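Local atomic coordinates of putative rRNA methylase (Clostridium thermocellum ATCC 27405, PDB entry 3EEY), a protein that binds S-adenosylmethionine and probably acts as a methyltransferase, possibly one that modifies ribosomal RNA. Residues V97-G102 against I135-Y140. Numbering follows the deposited sequence.
Sequences VMFNLG and ITVVIY. With SAM (S-adenosylmethionine), chain K.
Asn100 and Tyr140 meet where two neighbouring parallel strands, 94-101 and 133-139, run out beside the methyl donor, a worked example of strand ends forming one wall of a cofactor site. Followed outward, Asn100 sets CB 3.7 Å from the amino N of S-adenosylmethionine and near its CG. The side-chain CG lies 4.0 Å from both that N and Tyr140 CE2. ND2 rests against CB and CG2 of Val138, whereas OD1 makes close C-H...O-type approaches, 3.1 Å to Tyr140 CE2 and 3.5 Å to the cofactor's CE, a sulfonium methyl probably polarised to suit a carbonyl oxygen. Amide and phenol ring planes are 40° apart. The ring presents its CD2 edge to Leu101 O, which also accepts a weak hydrogen bond from Tyr140 N.

Backbone hydrogen bonds hold the register, among them the nearly straight Leu101 N to Val138 O (2.9 Å, 175° at the hydrogen). Phe99 O accepts hydrogen bonds from Val138 N, tilted from its carbonyl plane, and from a water also hydrogen-bonded to Thr136 OG1. On the other face, Phe99 CG, anti to its carbonyl carbon (chi1 -75°), carries the ring alongside Ile135, CD2 3.7 Å from CG2; Leu101 CD1 touches Val137 CG1 and Ile139 CG1. Helix 115-128 packs over Phe99, helices 8-19 and 35-44 over the Asn100 face. Asp54, His83 and Gln56 hydrogen-bond the cofactor. The 3-2-1-4-5-7-6 strand order marks the Rossmann-like class I methyltransferase fold.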
# COMPACT_ATOMS: atom_id res chain seq x y z
N VAL A 97 10.29 -13.27 3.57
CA VAL A 97 9.68 -14.44 2.94
C VAL A 97 8.73 -13.94 1.86
O VAL A 97 7.96 -13.02 2.09
CB VAL A 97 8.91 -15.34 3.95
CG1 VAL A 97 8.54 -16.68 3.31
CG2 VAL A 97 9.71 -15.60 5.20
N MET A 98 8.80 -14.53 0.67
CA MET A 98 7.91 -14.15 -0.41
C MET A 98 6.92 -15.28 -0.71
O MET A 98 7.32 -16.43 -0.93
CB MET A 98 8.68 -13.75 -1.68
CG MET A 98 9.61 -12.53 -1.52
SD MET A 98 10.46 -12.04 -3.06
CE MET A 98 9.29 -10.98 -3.85
N PHE A 99 5.63 -14.95 -0.70
CA PHE A 99 4.57 -15.87 -1.14
C PHE A 99 3.93 -15.34 -2.40
O PHE A 99 3.59 -14.15 -2.50
CB PHE A 99 3.48 -16.01 -0.08
CG PHE A 99 3.88 -16.85 1.09
CD1 PHE A 99 3.60 -18.21 1.11
CD2 PHE A 99 4.52 -16.28 2.17
CE1 PHE A 99 3.96 -18.98 2.19
CE2 PHE A 99 4.88 -17.04 3.27
CZ PHE A 99 4.61 -18.39 3.28
N ASN A 100 3.76 -16.22 -3.37
CA ASN A 100 3.05 -15.90 -4.60
C ASN A 100 1.99 -16.98 -4.81
O ASN A 100 2.31 -18.09 -5.21
CB ASN A 100 4.06 -15.86 -5.74
CG ASN A 100 3.68 -14.87 -6.81
OD1 ASN A 100 2.88 -15.19 -7.69
ND2 ASN A 100 4.25 -13.68 -6.76
N LEU A 101 0.74 -16.66 -4.51
CA LEU A 101 -0.31 -17.67 -4.36
C LEU A 101 -1.09 -17.96 -5.63
O LEU A 101 -1.62 -17.05 -6.26
CB LEU A 101 -1.28 -17.28 -3.25
CG LEU A 101 -0.73 -17.02 -1.84
CD1 LEU A 101 -1.90 -16.83 -0.90
CD2 LEU A 101 0.14 -18.17 -1.40
N GLY A 102 -1.20 -19.24 -5.98
CA GLY A 102 -1.93 -19.69 -7.17
C GLY A 102 -1.27 -20.91 -7.78
O GLY A 102 -0.63 -21.69 -7.07
N ILE A 135 7.14 -10.27 5.37
CA ILE A 135 6.57 -11.28 4.48
C ILE A 135 5.72 -10.53 3.48
O ILE A 135 4.92 -9.68 3.87
CB ILE A 135 5.68 -12.30 5.24
CG1 ILE A 135 6.52 -13.09 6.25
CG2 ILE A 135 4.98 -13.27 4.26
CD1 ILE A 135 5.73 -13.61 7.43
N THR A 136 5.91 -10.81 2.19
CA THR A 136 4.98 -10.32 1.17
C THR A 136 4.17 -11.49 0.61
O THR A 136 4.70 -12.57 0.40
CB THR A 136 5.70 -9.57 0.03
OG1 THR A 136 6.57 -10.47 -0.65
CG2 THR A 136 6.51 -8.39 0.58
N VAL A 137 2.88 -11.27 0.42
CA VAL A 137 1.96 -12.27 -0.12
C VAL A 137 1.20 -11.65 -1.29
O VAL A 137 0.36 -10.76 -1.11
CB VAL A 137 0.95 -12.77 0.96
CG1 VAL A 137 0.18 -13.99 0.48
CG2 VAL A 137 1.65 -13.08 2.27
N VAL A 138 1.52 -12.09 -2.51
CA VAL A 138 0.73 -11.69 -3.67
C VAL A 138 -0.36 -12.75 -3.85
O VAL A 138 -0.07 -13.92 -4.07
CB VAL A 138 1.60 -11.53 -4.95
CG1 VAL A 138 0.75 -11.04 -6.12
CG2 VAL A 138 2.72 -10.54 -4.72
N ILE A 139 -1.61 -12.34 -3.71
CA ILE A 139 -2.74 -13.27 -3.77
C ILE A 139 -3.43 -13.15 -5.12
O ILE A 139 -3.97 -12.10 -5.47
CB ILE A 139 -3.78 -13.00 -2.64
CG1 ILE A 139 -3.13 -13.11 -1.26
CG2 ILE A 139 -4.96 -13.97 -2.76
CD1 ILE A 139 -3.99 -12.60 -0.11
N TYR A 140 -3.38 -14.23 -5.90
CA TYR A 140 -4.16 -14.34 -7.13
C TYR A 140 -5.40 -15.15 -6.85
O TYR A 140 -5.38 -16.10 -6.07
CB TYR A 140 -3.37 -15.04 -8.22
CG TYR A 140 -2.13 -14.32 -8.66
CD1 TYR A 140 -2.13 -13.56 -9.83
CD2 TYR A 140 -0.94 -14.41 -7.93
CE1 TYR A 140 -0.97 -12.90 -10.25
CE2 TYR A 140 0.20 -13.76 -8.35
CZ TYR A 140 0.19 -13.00 -9.50
OH TYR A 140 1.33 -12.35 -9.91
N SAM K . 7.05 -16.82 -7.69
CA SAM K . 6.70 -17.80 -8.77
C SAM K . 7.39 -17.46 -10.09
O SAM K . 6.99 -17.90 -11.18
OXT SAM K . 8.39 -16.73 -10.10
CB SAM K . 5.19 -17.92 -8.91
CG SAM K . 4.59 -18.92 -7.93
SD SAM K . 3.15 -19.81 -8.58
CE SAM K . 1.91 -18.49 -8.54
C5' SAM K . 2.73 -20.84 -7.15
C4' SAM K . 3.76 -21.95 -6.95
O4' SAM K . 3.67 -22.51 -5.65
C3' SAM K . 3.58 -23.10 -7.95
O3' SAM K . 4.82 -23.35 -8.57
C2' SAM K . 3.15 -24.28 -7.10
O2' SAM K . 3.63 -25.52 -7.59
C1' SAM K . 3.75 -23.92 -5.75
N9 SAM K . 3.08 -24.57 -4.60
C8 SAM K . 1.80 -25.05 -4.52
N7 SAM K . 1.62 -25.56 -3.27
C5 SAM K . 2.78 -25.42 -2.58
C6 SAM K . 3.16 -25.76 -1.29
N6 SAM K . 2.33 -26.36 -0.44
N1 SAM K . 4.45 -25.48 -0.88
C2 SAM K . 5.36 -24.87 -1.72
N3 SAM K . 4.96 -24.52 -2.99
C4 SAM K . 3.70 -24.80 -3.41
O HOH W 1 5.61 -12.10 -2.59